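Local coordinates for putative HTH-type transcriptional regulator YwnA (Bacillus subtilis subsp. subtilis, PDB 1XD7), which probably binds DNA as a dimeric winged-helix transcriptional regulator of the Rrf2 family, at residues A[6-11]-A[75-80]; A[17-22]-A[62-67]; A[67-72]-A[126-131]. One frame throughout, in Å; residues are numbered along the deposited sequence.

Interaction 1: residues A[6-11]-A[75-80]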
loop_
_atom_site.group_PDB
_atom_site.type_symbol
_atom_site.label_atom_id
_atom_site.label_comp_id
_atom_site.label_asym_id
_atom_site.label_seq_id
_atom_site.Cartn_x
_atom_site.Cartn_y
_atom_site.Cartn_z
ATOM N N SER A 6 -1.027 9.774 -2.477
ATOM C CA SER A 6 -1.677 9.490 -1.168
ATOM C C SER A 6 -2.299 10.741 -0.538
ATOM O O SER A 6 -1.730 11.833 -0.589
ATOM C CB SER A 6 -0.656 8.872 -0.209
ATOM O OG SER A 6 0.533 9.646 -0.156
ATOM N N ARG A 7 -3.477 10.568 0.054
ATOM C CA ARG A 7 -4.211 11.659 0.693
ATOM C C ARG A 7 -3.661 11.898 2.093
ATOM O O ARG A 7 -3.963 12.907 2.733
ATOM C CB ARG A 7 -5.694 11.295 0.811
ATOM C CG ARG A 7 -6.322 10.704 -0.439
ATOM C CD ARG A 7 -7.831 10.484 -0.268
ATOM N NE ARG A 7 -8.435 9.916 -1.473
ATOM C CZ ARG A 7 -9.746 9.844 -1.691
ATOM N NH1 ARG A 7 -10.599 10.309 -0.784
ATOM N NH2 ARG A 7 -10.207 9.304 -2.817
ATOM N N LEU A 8 -2.870 10.941 2.564
ATOM C CA LEU A 8 -2.288 10.991 3.896
ATOM C C LEU A 8 -1.274 12.124 3.929
ATOM O O LEU A 8 -1.267 12.970 4.835
ATOM C CB LEU A 8 -1.595 9.662 4.177
ATOM C CG LEU A 8 -1.327 9.213 5.607
ATOM C CD1 LEU A 8 0.020 8.529 5.611
ATOM C CD2 LEU A 8 -1.339 10.362 6.568
ATOM N N ALA A 9 -0.416 12.127 2.925
ATOM C CA ALA A 9 0.593 13.154 2.814
ATOM C C ALA A 9 -0.097 14.515 2.779
ATOM O O ALA A 9 0.182 15.398 3.600
ATOM C CB ALA A 9 1.406 12.941 1.553
ATOM N N VAL A 10 -1.020 14.687 1.839
ATOM C CA VAL A 10 -1.713 15.966 1.741
ATOM C C VAL A 10 -2.392 16.302 3.062
ATOM O O VAL A 10 -2.420 17.468 3.482
ATOM C CB VAL A 10 -2.740 15.957 0.567
ATOM C CG1 VAL A 10 -3.689 17.120 0.672
ATOM C CG2 VAL A 10 -1.987 16.031 -0.764
ATOM N N ALA A 11 -2.926 15.290 3.737
ATOM C CA ALA A 11 -3.575 15.566 5.007
ATOM C C ALA A 11 -2.534 16.019 6.034
ATOM O O ALA A 11 -2.826 16.845 6.889
ATOM C CB ALA A 11 -4.321 14.340 5.506
ATOM N N GLU A 75 -4.220 7.515 12.824
ATOM C CA GLU A 75 -5.442 8.257 13.147
ATOM C C GLU A 75 -5.824 9.156 11.971
ATOM O O GLU A 75 -7.006 9.301 11.644
ATOM C CB GLU A 75 -5.211 9.101 14.410
ATOM C CG GLU A 75 -6.423 9.864 14.942
ATOM C CD GLU A 75 -6.217 10.348 16.384
ATOM O OE1 GLU A 75 -5.147 10.077 16.972
ATOM O OE2 GLU A 75 -7.128 10.994 16.944
ATOM N N VAL A 76 -4.817 9.752 11.335
ATOM C CA VAL A 76 -5.039 10.633 10.194
ATOM C C VAL A 76 -5.492 9.819 8.999
ATOM O O VAL A 76 -6.416 10.198 8.278
ATOM C CB VAL A 76 -3.745 11.366 9.778
ATOM C CG1 VAL A 76 -4.028 12.271 8.592
ATOM C CG2 VAL A 76 -3.192 12.159 10.939
ATOM N N TYR A 77 -4.807 8.704 8.791
ATOM C CA TYR A 77 -5.089 7.794 7.698
ATOM C C TYR A 77 -6.566 7.432 7.570
ATOM O O TYR A 77 -7.184 7.689 6.544
ATOM C CB TYR A 77 -4.280 6.518 7.885
ATOM C CG TYR A 77 -4.500 5.481 6.803
ATOM C CD1 TYR A 77 -4.037 5.686 5.503
ATOM C CD2 TYR A 77 -5.143 4.275 7.091
ATOM C CE1 TYR A 77 -4.203 4.706 4.514
ATOM C CE2 TYR A 77 -5.316 3.289 6.110
ATOM C CZ TYR A 77 -4.842 3.508 4.826
ATOM O OH TYR A 77 -4.987 2.521 3.868
ATOM N N ARG A 78 -7.125 6.827 8.611
ATOM C CA ARG A 78 -8.526 6.422 8.592
ATOM C C ARG A 78 -9.451 7.560 8.216
ATOM O O ARG A 78 -10.356 7.386 7.403
ATOM C CB ARG A 78 -8.951 5.861 9.949
ATOM C CG ARG A 78 -9.207 4.356 9.950
ATOM C CD ARG A 78 -9.986 3.950 11.198
ATOM N NE ARG A 78 -11.437 3.852 11.006
ATOM C CZ ARG A 78 -12.215 4.782 10.448
ATOM N NH1 ARG A 78 -11.703 5.918 9.997
ATOM N NH2 ARG A 78 -13.523 4.576 10.350
ATOM N N ALA A 79 -9.227 8.729 8.805
ATOM C CA ALA A 79 -10.058 9.888 8.515
ATOM C C ALA A 79 -10.097 10.216 7.028
ATOM O O ALA A 79 -11.108 10.691 6.534
ATOM C CB ALA A 79 -9.570 11.090 9.298
ATOM N N VAL A 80 -9.008 9.962 6.311
ATOM C CA VAL A 80 -8.967 10.254 4.878
ATOM C C VAL A 80 -8.875 8.967 4.059
ATOM O O VAL A 80 -8.650 8.999 2.848
ATOM C CB VAL A 80 -7.751 11.141 4.519
ATOM C CG1 VAL A 80 -7.869 12.517 5.177
ATOM C CG2 VAL A 80 -6.478 10.452 4.962
#

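Interaction 2: residues A[17-22]-A[62-67]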
loop_
_atom_site.group_PDB
_atom_site.type_symbol
_atom_site.label_atom_id
_atom_site.label_comp_id
_atom_site.label_asym_id
_atom_site.label_seq_id
_atom_site.Cartn_x
_atom_site.Cartn_y
_atom_site.Cartn_z
ATOM N N LEU A 17 0.692 22.879 8.799
ATOM C CA LEU A 17 0.473 24.314 8.751
ATOM C C LEU A 17 -0.573 24.734 9.759
ATOM O O LEU A 17 -0.451 25.795 10.384
ATOM C CB LEU A 17 0.030 24.739 7.356
ATOM C CG LEU A 17 0.943 24.242 6.241
ATOM C CD1 LEU A 17 0.380 24.664 4.897
ATOM C CD2 LEU A 17 2.336 24.793 6.446
ATOM N N ILE A 18 -1.609 23.919 9.918
ATOM C CA ILE A 18 -2.642 24.278 10.871
ATOM C C ILE A 18 -2.018 24.263 12.239
ATOM O O ILE A 18 -2.467 24.977 13.127
ATOM C CB ILE A 18 -3.843 23.320 10.828
ATOM C CG1 ILE A 18 -4.614 23.543 9.531
ATOM C CG2 ILE A 18 -4.788 23.586 11.997
ATOM C CD1 ILE A 18 -5.968 22.837 9.467
ATOM N N SER A 19 -0.971 23.461 12.405
ATOM C CA SER A 19 -0.295 23.390 13.690
ATOM C C SER A 19 -0.032 24.806 14.169
ATOM O O SER A 19 -0.415 25.175 15.274
ATOM C CB SER A 19 1.050 22.669 13.582
ATOM O OG SER A 19 0.895 21.281 13.370
ATOM N N MET A 20 0.615 25.595 13.317
ATOM C CA MET A 20 0.968 26.975 13.634
ATOM C C MET A 20 -0.183 27.827 14.111
ATOM O O MET A 20 0.021 28.879 14.716
ATOM C CB MET A 20 1.617 27.610 12.422
ATOM C CG MET A 20 2.909 26.930 12.102
ATOM S SD MET A 20 3.541 27.333 10.516
ATOM C CE MET A 20 4.571 25.877 10.272
ATOM N N ASP A 21 -1.394 27.374 13.834
ATOM C CA ASP A 21 -2.582 28.093 14.252
ATOM C C ASP A 21 -2.454 29.586 14.003
ATOM O O ASP A 21 -2.221 30.369 14.926
ATOM C CB ASP A 21 -2.839 27.827 15.730
ATOM C CG ASP A 21 -4.060 28.542 16.237
ATOM O OD1 ASP A 21 -5.091 28.526 15.522
ATOM O OD2 ASP A 21 -3.988 29.112 17.351
ATOM N N GLU A 22 -2.610 29.963 12.740
ATOM C CA GLU A 22 -2.520 31.351 12.321
ATOM C C GLU A 22 -3.758 31.789 11.566
ATOM O O GLU A 22 -3.682 32.657 10.693
ATOM C CB GLU A 22 -1.300 31.557 11.431
ATOM C CG GLU A 22 -0.008 31.550 12.192
ATOM C CD GLU A 22 -0.067 32.468 13.398
ATOM O OE1 GLU A 22 -0.448 33.651 13.236
ATOM O OE2 GLU A 22 0.263 32.003 14.510
ATOM N N ALA A 62 -9.323 26.311 10.382
ATOM C CA ALA A 62 -9.721 25.644 11.612
ATOM C C ALA A 62 -8.478 25.403 12.444
ATOM O O ALA A 62 -7.450 26.049 12.248
ATOM C CB ALA A 62 -10.392 24.321 11.295
ATOM N N SER A 63 -8.565 24.456 13.366
ATOM C CA SER A 63 -7.420 24.151 14.195
ATOM C C SER A 63 -7.498 22.774 14.833
ATOM O O SER A 63 -8.561 22.158 14.893
ATOM C CB SER A 63 -7.267 25.235 15.257
ATOM O OG SER A 63 -8.538 25.619 15.731
ATOM N N LEU A 64 -6.353 22.301 15.311
ATOM C CA LEU A 64 -6.261 20.992 15.936
ATOM C C LEU A 64 -7.152 20.884 17.147
ATOM O O LEU A 64 -7.175 21.777 17.987
ATOM C CB LEU A 64 -4.824 20.699 16.359
ATOM C CG LEU A 64 -3.762 20.847 15.272
ATOM C CD1 LEU A 64 -2.448 20.213 15.733
ATOM C CD2 LEU A 64 -4.260 20.189 13.999
ATOM N N LYS A 65 -7.888 19.785 17.234
ATOM C CA LYS A 65 -8.754 19.577 18.377
ATOM C C LYS A 65 -7.848 19.153 19.509
ATOM O O LYS A 65 -8.135 19.409 20.672
ATOM C CB LYS A 65 -9.779 18.482 18.103
ATOM C CG LYS A 65 -10.862 18.381 19.169
ATOM C CD LYS A 65 -11.939 17.373 18.772
ATOM C CE LYS A 65 -13.189 17.511 19.629
ATOM N NZ LYS A 65 -13.873 18.819 19.405
ATOM N N LYS A 66 -6.742 18.506 19.160
ATOM C CA LYS A 66 -5.792 18.068 20.169
ATOM C C LYS A 66 -4.361 18.390 19.806
ATOM O O LYS A 66 -4.060 18.872 18.717
ATOM C CB LYS A 66 -5.908 16.560 20.423
ATOM C CG LYS A 66 -5.865 15.694 19.171
ATOM C CD LYS A 66 -5.502 14.223 19.459
ATOM C CE LYS A 66 -6.173 13.671 20.700
ATOM N NZ LYS A 66 -7.620 14.009 20.757
ATOM N N ASP A 67 -3.476 18.102 20.742
ATOM C CA ASP A 67 -2.069 18.338 20.567
ATOM C C ASP A 67 -1.425 17.356 19.589
ATOM O O ASP A 67 -1.684 16.153 19.634
ATOM C CB ASP A 67 -1.387 18.235 21.917
ATOM C CG ASP A 67 0.067 18.571 21.845
ATOM O OD1 ASP A 67 0.823 17.820 21.192
ATOM O OD2 ASP A 67 0.454 19.600 22.439
#

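Interaction 3: residues A[67-72]-A[126-131]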
loop_
_atom_site.group_PDB
_atom_site.type_symbol
_atom_site.label_atom_id
_atom_site.label_comp_id
_atom_site.label_asym_id
_atom_site.label_seq_id
_atom_site.Cartn_x
_atom_site.Cartn_y
_atom_site.Cartn_z
ATOM N N ASP A 67 -3.476 18.102 20.742
ATOM C CA ASP A 67 -2.069 18.338 20.567
ATOM C C ASP A 67 -1.425 17.356 19.589
ATOM O O ASP A 67 -1.684 16.153 19.634
ATOM C CB ASP A 67 -1.387 18.235 21.917
ATOM C CG ASP A 67 0.067 18.571 21.845
ATOM O OD1 ASP A 67 0.823 17.820 21.192
ATOM O OD2 ASP A 67 0.454 19.600 22.439
ATOM N N PRO A 68 -0.550 17.862 18.710
ATOM C CA PRO A 68 0.200 17.141 17.677
ATOM C C PRO A 68 0.877 15.863 18.161
ATOM O O PRO A 68 1.193 14.964 17.370
ATOM C CB PRO A 68 1.235 18.168 17.233
ATOM C CG PRO A 68 0.516 19.452 17.400
ATOM C CD PRO A 68 -0.198 19.295 18.706
ATOM N N ALA A 69 1.135 15.804 19.458
ATOM C CA ALA A 69 1.799 14.649 20.033
ATOM C C ALA A 69 0.767 13.573 20.299
ATOM O O ALA A 69 1.107 12.431 20.552
ATOM C CB ALA A 69 2.506 15.040 21.329
ATOM N N ASP A 70 -0.496 13.957 20.233
ATOM C CA ASP A 70 -1.585 13.029 20.466
ATOM C C ASP A 70 -2.316 12.721 19.170
ATOM O O ASP A 70 -3.477 12.309 19.197
ATOM C CB ASP A 70 -2.574 13.629 21.458
ATOM C CG ASP A 70 -1.916 14.030 22.753
ATOM O OD1 ASP A 70 -2.525 14.840 23.487
ATOM O OD2 ASP A 70 -0.796 13.535 23.034
ATOM N N ILE A 71 -1.653 12.923 18.038
ATOM C CA ILE A 71 -2.291 12.661 16.758
ATOM C C ILE A 71 -1.451 11.704 15.969
ATOM O O ILE A 71 -0.426 12.083 15.411
ATOM C CB ILE A 71 -2.452 13.935 15.933
ATOM C CG1 ILE A 71 -3.083 15.038 16.792
ATOM C CG2 ILE A 71 -3.332 13.648 14.731
ATOM C CD1 ILE A 71 -3.279 16.353 16.070
ATOM N N SER A 72 -1.887 10.454 15.914
ATOM C CA SER A 72 -1.135 9.438 15.198
ATOM C C SER A 72 -1.386 9.526 13.709
ATOM O O SER A 72 -2.456 9.947 13.284
ATOM C CB SER A 72 -1.544 8.052 15.694
ATOM O OG SER A 72 -2.923 7.840 15.445
ATOM N N SER A 126 3.693 10.245 15.275
ATOM C CA SER A 126 2.729 11.265 15.661
ATOM C C SER A 126 2.898 12.444 14.710
ATOM O O SER A 126 3.850 12.502 13.939
ATOM C CB SER A 126 3.004 11.754 17.081
ATOM O OG SER A 126 4.177 12.558 17.122
ATOM N N LEU A 127 1.974 13.382 14.763
ATOM C CA LEU A 127 2.075 14.551 13.914
ATOM C C LEU A 127 3.365 15.266 14.344
ATOM O O LEU A 127 4.183 15.664 13.512
ATOM C CB LEU A 127 0.878 15.466 14.148
ATOM C CG LEU A 127 0.548 16.454 13.024
ATOM C CD1 LEU A 127 -0.151 17.658 13.624
ATOM C CD2 LEU A 127 1.803 16.864 12.266
ATOM N N LYS A 128 3.535 15.400 15.658
ATOM C CA LYS A 128 4.715 16.046 16.212
ATOM C C LYS A 128 5.947 15.368 15.676
ATOM O O LYS A 128 6.899 16.013 15.240
ATOM C CB LYS A 128 4.719 15.959 17.732
ATOM C CG LYS A 128 5.963 16.582 18.361
ATOM C CD LYS A 128 5.808 16.765 19.870
ATOM C CE LYS A 128 7.019 17.464 20.489
ATOM N NZ LYS A 128 6.804 17.725 21.949
ATOM N N ASP A 129 5.920 14.050 15.708
ATOM C CA ASP A 129 7.030 13.278 15.216
ATOM C C ASP A 129 7.482 13.713 13.845
ATOM O O ASP A 129 8.675 13.674 13.555
ATOM C CB ASP A 129 6.662 11.806 15.189
ATOM C CG ASP A 129 6.985 11.124 16.478
ATOM O OD1 ASP A 129 8.041 10.472 16.541
ATOM O OD2 ASP A 129 6.201 11.258 17.436
ATOM N N VAL A 130 6.564 14.119 12.975
ATOM C CA VAL A 130 7.037 14.535 11.663
ATOM C C VAL A 130 7.474 15.995 11.691
ATOM O O VAL A 130 8.435 16.366 11.024
ATOM C CB VAL A 130 5.977 14.317 10.565
ATOM C CG1 VAL A 130 5.585 12.859 10.528
ATOM C CG2 VAL A 130 4.777 15.178 10.815
ATOM N N MET A 131 6.785 16.819 12.471
ATOM C CA MET A 131 7.147 18.233 12.571
ATOM C C MET A 131 8.422 18.456 13.405
ATOM O O MET A 131 8.374 18.516 14.637
ATOM C CB MET A 131 5.988 19.034 13.174
ATOM C CG MET A 131 4.844 19.208 12.218
ATOM S SD MET A 131 3.587 20.271 12.816
ATOM C CE MET A 131 2.987 19.410 14.129
#

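Interaction 1: residues A[6-11]-A[75-80]
Helix 7-11 and helix 75-80 pass with their axes 9.3 Å apart at closest approach, their N-to-C directions 115° from each other, and the backbones come nearest where the CA of Leu8 lies 5.7 Å from the CA of Tyr77. No hydrogen bond spans the pair, and small branched and methyl side chains fill the gap instead. Val76 reaches in with one branch: its CG1, anti to the backbone N (chi1 -180°), touches Ala11 CB at 3.7 Å and Leu8 CD2 at 3.9 Å. The side chains of Leu8 and Val76 cross at about a right angle, and the leucine meets the valine with one methyl, CD2. Ala11 CB is shared, since Val80 CG1 also rests on it, at 4.0 Å. This is the N-terminal helix of a winged-helix domain packing against the helix that follows the wing. Met43 of helix 37-49, within the predicted helix-turn-helix, closes over Arg7 and Val80, while Leu122 of the long helix 98-122 touches Leu8 and Tyr77. On the tyrosine side, Leu8 CG approaches the ring at its edge, near the ring plane, 4.4 Å from Tyr77 CD1. Phe111 of the second subunit packs on Leu8 as well. At the exposed margin Arg7 runs out extended from CG to NE, laying its CD 3.5 Å from the carbonyl oxygen of Val80.

Interaction 2: residues A[17-22]-A[62-67]
A chi1 of -71° sets Ile18 CG2 anti to its own backbone N and directs that methyl at the strand, while chi1 near 180° swings the carboxylate of Asp21 toward Ser63. The contact belongs to the winged-helix fold: the C-terminal end of helix 7-19 lies against strand 63-64, which pairs antiparallel with strand 53-54 in the small two-stranded sheet of the wing. Ile18 does most of the touching, and does it with a single methyl. CG2 presses on the strand backbone, 3.6 Å from the carbonyl oxygen of Ala62, and reaches along it to the side chain of Leu64, where it meets CD2 at 4.0 Å. Leu53 of the partner strand touches both Ile18 and Leu64, so the isoleucine bears on both strands. Further along, the other methyl of Leu64, CD1, lies 4.2 Å from Ser19 OG. That hydroxyl is engaged within its own helix by a hydrogen bond with the carbonyl oxygen of Leu15. Asp21, with positive phi, is where the chain leaves helical geometry, and its backbone N still bonds to Ile18 O. Its side chain passes over the exposed margin of the contact, OD1 standing 4.0 Å from Ser63 CB. The tightest approach is made by Ile18 CG2 and Ser63 CA, 3.5 Å apart, closer than carbon atoms usually pack.

Interaction 3: residues A[67-72]-A[126-131]
Two backbone hydrogen bonds join Pro68 and Ile71 to the first turn of helix 127-130. Leu127 N gives its hydrogen to Ile71 O at 2.8 Å; the donor stands nearly along the C=O axis, although the bond is bent at the hydrogen to 133°. Lys128 N bonds to Pro68 O at 2.9 Å and is straighter at the hydrogen, 160°, but here the donor sits well above the carbonyl plane. Both donors are first-turn amides, which an intrahelical carbonyl cannot reach, and the loop supplies their acceptors. A CA-H...O contact from Ser126 to Ile71 O adds to this.

Side-chain-to-backbone bonds order each side locally. Ser126 is the N-cap of the short helix: with chi1 at 72°, OG lies between the backbone N and the carbonyl carbon, where it accepts from Asp129 N at 2.7 Å. Within the loop, Asp67 OD1 accepts from Ala69 N, an Asx turn that shapes the path leading from the wing of this winged-helix domain to helix 73-80. Ser72 caps that helix through Glu75 N.

Apolar groups fill in beside the polar bonds. Pro68 CB meets Leu127 CD1 at 3.9 Å and the terminal CE of Met131 at 3.8 Å, the methionine chain being bent at chi3. Ile71 and Leu127 run alongside each other in the same direction, CB to CB 4.1 Å. Near the surface, Lys128 passes Ala69, CD to CB 4.0 Å, before its ammonium end turns off from the loop. Ser16 of helix 7-19 lies against both Leu127 and Met131, and Ser19 against Leu127.

In the fold
The chain opens with helix 7-19, which supplies the first segments of interactions 1 and 2. After the predicted helix-turn-helix and the wing strand 53-54, strand 63-64 returns to the end of that helix, and interaction 2 closes the inner loop. Helix 73-80 then reaches the start of the same helix and closes the wider loop of interaction 1, within which interaction 2 is nested. Interaction 3 begins at Asp67, where interaction 2 ends, and closes only after the long helix 98-122, so it crosses interaction 1. Ile71 touches Leu64, Lys66 and Val76, joining all three. Together they tie the N-terminal helix, wing, post-wing helix and C-terminal turn.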